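PDB 3LI9: histidine kinase, which probably transfers phosphate from ATP to a protein histidine in signalling, the chain here being its extracellular sensor domain of PDC fold. Local coordinates for residues S18-G23 / M251-P255; V176-S181 / L201-K207; T185-G189 / V266-M272. One frame throughout, in Å; residues are numbered along the deposited sequence.

Interaction 1: S18-G23 / M251-P255; sequences SIEMAG and MFYEP
The Phe252 ring carries Ser18 on one face: Ser18 CB stands 3.6 Å from the centroid of the Phe252 ring and 18° off its normal, a CH-pi contact displaced toward the CE2-CZ rim. Ile19 comes to the same ring obliquely, its CG1 3.7 Å from Phe252 CD1, and the two side chains cross at about a right angle. The His237 ring, from the next strand, also meets Phe252, the two planes inclined to each other. Phe252 holds CG anti to its carbonyl carbon (chi1 -62°), which directs the ring up to the helix. Serine suits this seat because it is slim, and its OG turns back to a weak hydrogen bond to Ala14 O. In this PDC-fold sensor domain the long helix 13-48 thus lies across the four-stranded antiparallel sheet, the short segments crossing at -42° with axes 7.6 Å apart. One turn on, Ala22 is small enough for Glu254 to lie against the helix, with Glu254 CG also beside Gly23 N. Glu254 bends at chi2: its CG packs 3.7 Å from Ala22 CB, while the carboxylate swings aside and Glu254 OE2 lies 3.6 Å from Ile19 CG2.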
loop_
_atom_site.group_PDB
_atom_site.type_symbol
_atom_site.label_atom_id
_atom_site.label_comp_id
_atom_site.label_asym_id
_atom_site.label_seq_id
_atom_site.Cartn_x
_atom_site.Cartn_y
_atom_site.Cartn_z
ATOM N N SER A 18 -1.774 5.270 -25.909
ATOM C CA SER A 18 -1.692 5.886 -24.578
ATOM C C SER A 18 -2.307 4.909 -23.561
ATOM O O SER A 18 -1.796 4.827 -22.411
ATOM C CB SER A 18 -2.373 7.308 -24.519
ATOM O OG SER A 18 -1.569 8.197 -25.242
ATOM N N ILE A 19 -3.382 4.216 -23.966
ATOM C CA ILE A 19 -4.084 3.236 -23.108
ATOM C C ILE A 19 -3.028 2.156 -22.795
ATOM O O ILE A 19 -2.859 1.756 -21.654
ATOM C CB ILE A 19 -5.284 2.617 -23.854
ATOM C CG1 ILE A 19 -6.389 3.683 -23.948
ATOM C CG2 ILE A 19 -5.797 1.458 -23.132
ATOM C CD1 ILE A 19 -7.651 3.148 -24.817
ATOM N N GLU A 20 -2.295 1.705 -23.809
ATOM C CA GLU A 20 -1.317 0.586 -23.598
ATOM C C GLU A 20 -0.163 1.075 -22.744
ATOM O O GLU A 20 0.327 0.318 -21.925
ATOM C CB GLU A 20 -0.715 0.095 -24.908
ATOM C CG GLU A 20 -1.752 -0.583 -25.724
ATOM C CD GLU A 20 -2.191 -1.895 -25.139
ATOM O OE1 GLU A 20 -1.485 -2.561 -24.328
ATOM O OE2 GLU A 20 -3.242 -2.317 -25.525
HETATM N N MSE A 21 0.263 2.322 -22.929
HETATM C CA MSE A 21 1.309 2.884 -22.072
HETATM C C MSE A 21 0.892 2.936 -20.586
HETATM O O MSE A 21 1.677 2.601 -19.680
HETATM C CB MSE A 21 1.692 4.332 -22.492
HETATM C CG MSE A 21 2.881 4.755 -21.689
HETATM SE SE MSE A 21 3.378 6.565 -22.423
HETATM C CE MSE A 21 4.484 5.995 -23.834
ATOM N N ALA A 22 -0.320 3.439 -20.356
ATOM C CA ALA A 22 -0.855 3.525 -18.974
ATOM C C ALA A 22 -0.928 2.101 -18.387
ATOM O O ALA A 22 -0.600 1.924 -17.185
ATOM C CB ALA A 22 -2.246 4.137 -18.969
ATOM N N GLY A 23 -1.337 1.136 -19.211
ATOM C CA GLY A 23 -1.488 -0.288 -18.688
ATOM C C GLY A 23 -0.104 -0.836 -18.398
ATOM O O GLY A 23 0.110 -1.497 -17.341
HETATM N N MSE A 251 -7.400 12.121 -19.483
HETATM C CA MSE A 251 -6.749 11.397 -18.369
HETATM C C MSE A 251 -7.040 9.921 -18.682
HETATM O O MSE A 251 -8.231 9.494 -18.643
HETATM C CB MSE A 251 -7.353 11.940 -17.089
HETATM C CG MSE A 251 -7.498 11.024 -15.964
HETATM SE SE MSE A 251 -8.129 12.019 -14.391
HETATM C CE MSE A 251 -7.300 13.609 -14.764
ATOM N N PHE A 252 -5.963 9.146 -18.883
ATOM C CA PHE A 252 -6.051 7.716 -19.080
ATOM C C PHE A 252 -5.716 7.030 -17.753
ATOM O O PHE A 252 -4.696 7.398 -17.121
ATOM C CB PHE A 252 -5.075 7.231 -20.080
ATOM C CG PHE A 252 -5.262 7.804 -21.467
ATOM C CD1 PHE A 252 -5.991 7.077 -22.404
ATOM C CD2 PHE A 252 -4.635 8.996 -21.803
ATOM C CE1 PHE A 252 -6.130 7.626 -23.742
ATOM C CE2 PHE A 252 -4.731 9.523 -23.106
ATOM C CZ PHE A 252 -5.497 8.847 -24.039
ATOM N N TYR A 253 -6.604 6.177 -17.276
ATOM C CA TYR A 253 -6.311 5.556 -15.964
ATOM C C TYR A 253 -6.410 4.041 -16.145
ATOM O O TYR A 253 -7.335 3.523 -16.810
ATOM C CB TYR A 253 -7.216 6.032 -14.858
ATOM C CG TYR A 253 -8.707 6.054 -15.228
ATOM C CD1 TYR A 253 -9.525 4.968 -14.969
ATOM C CD2 TYR A 253 -9.227 7.159 -15.939
ATOM C CE1 TYR A 253 -10.898 5.007 -15.337
ATOM C CE2 TYR A 253 -10.573 7.183 -16.334
ATOM C CZ TYR A 253 -11.382 6.158 -16.040
ATOM O OH TYR A 253 -12.716 6.250 -16.489
ATOM N N GLU A 254 -5.469 3.307 -15.527
ATOM C CA GLU A 254 -5.480 1.824 -15.672
ATOM C C GLU A 254 -5.161 1.242 -14.318
ATOM O O GLU A 254 -4.313 1.742 -13.576
ATOM C CB GLU A 254 -4.442 1.355 -16.699
ATOM C CG GLU A 254 -4.834 1.660 -18.158
ATOM C CD GLU A 254 -6.021 0.840 -18.590
ATOM O OE1 GLU A 254 -6.380 -0.170 -17.976
ATOM O OE2 GLU A 254 -6.614 1.260 -19.594
ATOM N N PRO A 255 -5.915 0.196 -13.909
ATOM C CA PRO A 255 -5.792 -0.322 -12.568
ATOM C C PRO A 255 -4.508 -1.064 -12.298
ATOM O O PRO A 255 -3.986 -1.774 -13.166
ATOM C CB PRO A 255 -6.986 -1.280 -12.441
ATOM C CG PRO A 255 -7.307 -1.662 -13.839
ATOM C CD PRO A 255 -7.023 -0.432 -14.678
#

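Interaction 2: V176-S181 / L201-K207; sequences VDDVAS and LSHPTQK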
loop_
_atom_site.group_PDB
_atom_site.type_symbol
_atom_site.label_atom_id
_atom_site.label_comp_id
_atom_site.label_asym_id
_atom_site.label_seq_id
_atom_site.Cartn_x
_atom_site.Cartn_y
_atom_site.Cartn_z
ATOM N N VAL A 176 7.445 5.924 -5.408
ATOM C CA VAL A 176 6.394 6.136 -6.418
ATOM C C VAL A 176 6.478 7.525 -7.032
ATOM O O VAL A 176 6.379 7.670 -8.275
ATOM C CB VAL A 176 5.043 5.839 -5.834
ATOM C CG1 VAL A 176 3.901 6.164 -6.870
ATOM C CG2 VAL A 176 4.981 4.384 -5.394
ATOM N N ASP A 177 6.635 8.539 -6.187
ATOM C CA ASP A 177 6.777 9.891 -6.678
ATOM C C ASP A 177 8.060 10.004 -7.469
ATOM O O ASP A 177 8.068 10.608 -8.523
ATOM C CB ASP A 177 6.789 10.919 -5.549
ATOM C CG ASP A 177 6.665 12.357 -6.072
ATOM O OD1 ASP A 177 5.807 12.640 -6.913
ATOM O OD2 ASP A 177 7.480 13.235 -5.699
ATOM N N ASP A 178 9.164 9.469 -6.956
ATOM C CA ASP A 178 10.421 9.534 -7.739
ATOM C C ASP A 178 10.296 9.035 -9.187
ATOM O O ASP A 178 10.782 9.682 -10.127
ATOM C CB ASP A 178 11.585 8.817 -7.047
ATOM C CG ASP A 178 11.883 9.417 -5.666
ATOM O OD1 ASP A 178 11.467 10.568 -5.385
ATOM O OD2 ASP A 178 12.506 8.719 -4.837
ATOM N N VAL A 179 9.641 7.898 -9.375
ATOM C CA VAL A 179 9.509 7.267 -10.635
ATOM C C VAL A 179 8.380 7.934 -11.469
ATOM O O VAL A 179 8.631 8.341 -12.605
ATOM C CB VAL A 179 9.155 5.759 -10.486
ATOM C CG1 VAL A 179 8.913 5.175 -11.924
ATOM C CG2 VAL A 179 10.350 4.972 -9.816
ATOM N N ALA A 180 7.171 8.053 -10.912
ATOM C CA ALA A 180 5.992 8.552 -11.724
ATOM C C ALA A 180 6.179 10.026 -12.146
ATOM O O ALA A 180 5.830 10.405 -13.267
ATOM C CB ALA A 180 4.687 8.397 -10.900
ATOM N N SER A 181 6.797 10.836 -11.283
ATOM C CA SER A 181 6.973 12.240 -11.597
ATOM C C SER A 181 8.011 12.540 -12.641
ATOM O O SER A 181 8.101 13.710 -13.062
ATOM C CB SER A 181 7.211 13.059 -10.336
ATOM O OG SER A 181 5.955 13.147 -9.617
ATOM N N LEU A 201 -0.686 9.416 -4.884
ATOM C CA LEU A 201 0.533 8.819 -4.313
ATOM C C LEU A 201 1.785 9.582 -4.862
ATOM O O LEU A 201 2.929 9.304 -4.444
ATOM C CB LEU A 201 0.705 7.371 -4.780
ATOM C CG LEU A 201 -0.563 6.573 -4.312
ATOM C CD1 LEU A 201 -0.414 5.134 -4.637
ATOM C CD2 LEU A 201 -0.929 6.804 -2.846
ATOM N N SER A 202 1.561 10.431 -5.891
ATOM C CA SER A 202 2.671 11.180 -6.527
ATOM C C SER A 202 2.031 12.378 -7.214
ATOM O O SER A 202 0.817 12.373 -7.479
ATOM C CB SER A 202 3.386 10.366 -7.624
ATOM O OG SER A 202 2.528 9.996 -8.702
ATOM N N HIS A 203 2.836 13.388 -7.519
ATOM C CA HIS A 203 2.379 14.459 -8.464
ATOM C C HIS A 203 3.615 15.243 -8.842
ATOM O O HIS A 203 4.446 15.483 -7.982
ATOM C CB HIS A 203 1.354 15.374 -7.815
ATOM C CG HIS A 203 0.661 16.264 -8.819
ATOM N ND1 HIS A 203 1.196 17.481 -9.228
ATOM C CD2 HIS A 203 -0.489 16.101 -9.516
ATOM C CE1 HIS A 203 0.389 18.034 -10.119
ATOM N NE2 HIS A 203 -0.650 17.225 -10.301
ATOM N N PRO A 204 3.793 15.621 -10.126
ATOM C CA PRO A 204 5.096 16.157 -10.515
ATOM C C PRO A 204 5.330 17.527 -9.860
ATOM O O PRO A 204 6.494 17.857 -9.581
ATOM C CB PRO A 204 4.945 16.348 -12.032
ATOM C CG PRO A 204 3.864 15.386 -12.468
ATOM C CD PRO A 204 2.905 15.379 -11.288
ATOM N N THR A 205 4.279 18.299 -9.603
ATOM C CA THR A 205 4.465 19.647 -8.980
ATOM C C THR A 205 3.791 19.912 -7.653
ATOM O O THR A 205 4.288 20.713 -6.817
ATOM C CB THR A 205 4.053 20.791 -9.979
ATOM O OG1 THR A 205 2.754 20.535 -10.483
ATOM C CG2 THR A 205 4.991 20.787 -11.167
ATOM N N GLN A 206 2.652 19.280 -7.416
ATOM C CA GLN A 206 1.906 19.570 -6.215
ATOM C C GLN A 206 2.284 18.534 -5.121
ATOM O O GLN A 206 1.518 17.599 -4.828
ATOM C CB GLN A 206 0.405 19.518 -6.488
ATOM C CG GLN A 206 -0.059 20.551 -7.534
ATOM C CD GLN A 206 -0.182 21.951 -6.941
ATOM O OE1 GLN A 206 0.003 22.165 -5.761
ATOM N NE2 GLN A 206 -0.589 22.881 -7.744
ATOM N N LYS A 207 3.456 18.681 -4.526
ATOM C CA LYS A 207 3.843 17.688 -3.504
ATOM C C LYS A 207 2.939 17.668 -2.325
ATOM O O LYS A 207 2.782 16.617 -1.672
ATOM C CB LYS A 207 5.306 17.878 -3.091
ATOM C CG LYS A 207 6.276 17.937 -4.249
ATOM C CD LYS A 207 6.216 16.624 -5.170
ATOM C CE LYS A 207 7.294 16.669 -6.249
ATOM N NZ LYS A 207 7.086 15.489 -7.157
HETATM O O HOH W 1 3.491 11.923 -10.380
#
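Asp177 and Lys207 form the salt bridge of this contact, with Lys207 NZ 2.7 Å from Asp177 OD2 on its syn lone pair; a weak second bond from the same ammonium reaches OD1. The long lysine chain is bent near its start and extended beyond, which carries NZ to the carboxylate. Lys207 NZ also donates to His203 O at 2.8 Å, so the ammonium ties its own loop together while gripping the helix.

Uncharged donors meet OD1. His203 N donates to Asp177 OD1 over 3.1 Å at 150°, on the anti side and 31° out of plane, whereas Ser181 OG, four residues on from the aspartate, donates to Asp177 OD1 at 2.8 Å from the opposite face. Asp177 reaches the loop from the flank of the helix because its CG is turned away from the backbone N (chi1 -169°).

Water 1 donates a hydrogen bond to Ser181 OG and also bonds Ser202 OG at 2.7 Å; that hydroxyl is held besides by Met193 N.

Apolar contact is slight, Val176 CG1 meeting Leu201 CB at 4.0 Å. Separately, the small Ala180 sets its CB 3.5 Å from the hydroxyl Ser202 OG, letting the loop run close to helix 174-180.

Chemically, one carboxylate serves as the hub that ties this loop to the helix: an ammonium, a peptide N-H and a hydroxyl fix its rotation, and together they would be expected to favour its ionised form.

Interaction 3: T185-G189 / V266-M272; sequences TFDTG and VVPKEEM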
loop_
_atom_site.group_PDB
_atom_site.type_symbol
_atom_site.label_atom_id
_atom_site.label_comp_id
_atom_site.label_asym_id
_atom_site.label_seq_id
_atom_site.Cartn_x
_atom_site.Cartn_y
_atom_site.Cartn_z
ATOM N N THR A 185 5.283 12.417 -21.560
ATOM C CA THR A 185 4.801 11.869 -22.813
ATOM C C THR A 185 4.379 13.045 -23.728
ATOM O O THR A 185 3.842 14.024 -23.257
ATOM C CB THR A 185 3.601 10.895 -22.521
ATOM O OG1 THR A 185 3.201 10.188 -23.705
ATOM C CG2 THR A 185 2.424 11.680 -21.968
ATOM N N PHE A 186 4.567 12.912 -25.035
ATOM C CA PHE A 186 4.382 14.079 -25.903
ATOM C C PHE A 186 5.190 15.310 -25.432
ATOM O O PHE A 186 6.348 15.191 -25.072
ATOM C CB PHE A 186 2.873 14.345 -26.108
ATOM C CG PHE A 186 2.154 13.157 -26.660
ATOM C CD1 PHE A 186 2.237 12.844 -28.006
ATOM C CD2 PHE A 186 1.450 12.304 -25.835
ATOM C CE1 PHE A 186 1.580 11.734 -28.516
ATOM C CE2 PHE A 186 0.817 11.180 -26.347
ATOM C CZ PHE A 186 0.890 10.888 -27.670
ATOM N N ASP A 187 4.608 16.496 -25.431
ATOM C CA ASP A 187 5.347 17.660 -25.022
ATOM C C ASP A 187 5.220 18.007 -23.550
ATOM O O ASP A 187 6.196 18.360 -22.922
ATOM C CB ASP A 187 4.916 18.885 -25.846
ATOM C CG ASP A 187 5.143 18.687 -27.342
ATOM O OD1 ASP A 187 6.181 18.095 -27.718
ATOM O OD2 ASP A 187 4.279 19.111 -28.154
ATOM N N THR A 188 4.003 17.975 -23.021
ATOM C CA THR A 188 3.795 18.368 -21.637
ATOM C C THR A 188 2.973 17.294 -20.887
ATOM O O THR A 188 2.423 17.572 -19.836
ATOM C CB THR A 188 3.029 19.694 -21.529
ATOM O OG1 THR A 188 1.770 19.568 -22.191
ATOM C CG2 THR A 188 3.832 20.918 -22.144
ATOM N N GLY A 189 2.845 16.117 -21.475
ATOM C CA GLY A 189 2.075 15.036 -20.826
ATOM C C GLY A 189 2.836 14.539 -19.604
ATOM O O GLY A 189 4.066 14.578 -19.570
ATOM N N VAL A 266 -1.776 11.839 -18.059
ATOM C CA VAL A 266 -2.559 13.038 -18.401
ATOM C C VAL A 266 -1.918 13.609 -19.685
ATOM O O VAL A 266 -0.732 13.903 -19.713
ATOM C CB VAL A 266 -2.526 14.099 -17.283
ATOM C CG1 VAL A 266 -3.230 15.394 -17.708
ATOM C CG2 VAL A 266 -3.171 13.564 -15.987
ATOM N N VAL A 267 -2.704 13.661 -20.764
ATOM C CA VAL A 267 -2.166 13.985 -22.068
ATOM C C VAL A 267 -3.038 15.101 -22.685
ATOM O O VAL A 267 -4.257 14.930 -22.787
ATOM C CB VAL A 267 -2.355 12.817 -23.034
ATOM C CG1 VAL A 267 -1.697 13.147 -24.326
ATOM C CG2 VAL A 267 -1.729 11.507 -22.515
ATOM N N PRO A 268 -2.397 16.176 -23.100
ATOM C CA PRO A 268 -3.077 17.272 -23.790
ATOM C C PRO A 268 -3.531 16.739 -25.150
ATOM O O PRO A 268 -2.697 16.251 -25.936
ATOM C CB PRO A 268 -1.972 18.303 -23.966
ATOM C CG PRO A 268 -0.950 17.957 -22.955
ATOM C CD PRO A 268 -0.969 16.458 -22.924
ATOM N N LYS A 269 -4.828 16.795 -25.405
ATOM C CA LYS A 269 -5.383 16.185 -26.588
ATOM C C LYS A 269 -4.763 16.727 -27.852
ATOM O O LYS A 269 -4.444 15.964 -28.783
ATOM C CB LYS A 269 -6.885 16.398 -26.629
ATOM C CG LYS A 269 -7.573 15.766 -27.863
ATOM C CD LYS A 269 -9.106 15.701 -27.601
ATOM C CE LYS A 269 -9.837 14.860 -28.669
ATOM N NZ LYS A 269 -11.348 14.754 -28.405
ATOM N N GLU A 270 -4.591 18.036 -27.913
ATOM C CA GLU A 270 -4.004 18.612 -29.119
ATOM C C GLU A 270 -2.569 18.108 -29.409
ATOM O O GLU A 270 -2.151 17.986 -30.580
ATOM C CB GLU A 270 -4.084 20.140 -29.078
ATOM C CG GLU A 270 -3.008 20.767 -29.913
ATOM C CD GLU A 270 -2.778 22.227 -29.559
ATOM O OE1 GLU A 270 -3.761 22.894 -29.169
ATOM O OE2 GLU A 270 -1.622 22.705 -29.683
ATOM N N GLU A 271 -1.805 17.776 -28.376
ATOM C CA GLU A 271 -0.493 17.192 -28.603
ATOM C C GLU A 271 -0.583 15.760 -29.117
ATOM O O GLU A 271 0.292 15.288 -29.826
ATOM C CB GLU A 271 0.293 17.190 -27.299
ATOM C CG GLU A 271 0.632 18.568 -26.824
ATOM C CD GLU A 271 1.370 18.597 -25.477
ATOM O OE1 GLU A 271 2.012 17.582 -25.090
ATOM O OE2 GLU A 271 1.292 19.651 -24.811
HETATM N N MSE A 272 -1.635 15.062 -28.713
HETATM C CA MSE A 272 -1.754 13.609 -28.924
HETATM C C MSE A 272 -2.149 13.405 -30.375
HETATM O O MSE A 272 -1.720 12.444 -31.042
HETATM C CB MSE A 272 -2.830 13.000 -28.007
HETATM C CG MSE A 272 -2.594 11.552 -27.573
HETATM SE SE MSE A 272 -4.180 10.577 -26.972
HETATM C CE MSE A 272 -5.579 11.148 -28.250
#
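Val266 meets Gly189 through the backbone: Val266 O lies 3.2 Å from Gly189 CA in a CA-H...O contact, an approach suited to a residue without a side chain. At Val267 the contact becomes apolar, with Val267 CG1 packed 3.6 Å from Phe186 CD2 and CG2 turned to the methyl of Thr185. At the N-cap position of helix 269-272, Pro268 CG stands 3.3 Å from Thr188 OG1.

Glu271 then reaches back over the loop. Its chain is extended beyond CG (chi2 177°), and the carboxylate takes three bonds. Glu271 OE1 accepts from two successive peptide groups: Asp187 N at 2.8 Å, from above the carboxylate plane, and Thr188 N at 2.9 Å, on the syn side and close to the plane. Glu271 OE2 receives Thr188 OG1 at 2.7 Å, also on its syn side. A long acid fits here because it can bridge from a helix to backbone N-H groups that turn toward it. Asp187 OD2 is only 4.1 Å from Glu271 OE1, a like-charge proximity that the N-H donors would be expected to ease.

Last comes Met272, a selenomethionine, whose CA lies over one face of the Phe186 ring, 4.0 Å from its centroid, while Met272 CG touches Phe186 CZ. The loop between helix 174-180 and strand 190-194 is thereby fastened to strand 261-268 and helix 269-272, at the edge of the four-stranded antiparallel sheet of the PDC-fold domain, where Val266 pairs with Tyr190.

Interactions 1 and 3 share one four-stranded sheet through its neighbouring strands 248-256 and 261-268, and they touch: Phe252 packs on Val267 and Met272, and Met21 SE lies by Thr185 OG1. Interaction 2 lies apart, its centre about 17 Å from that of interaction 1, although 176-181 runs on in sequence toward 185-189. All three are partly buried, but exposed residues among those touching rise from none in interaction 1 to Lys207 in interaction 2 and Asp187 and Thr188 in interaction 3. Interaction 1 is packing of ring, methyl and methylene groups; interaction 2 relies on a salt bridge and hydrogen bonds; interaction 3 combines apolar packing, where Met272 and Thr185 also touch helix 13-48, with a carboxylate grip.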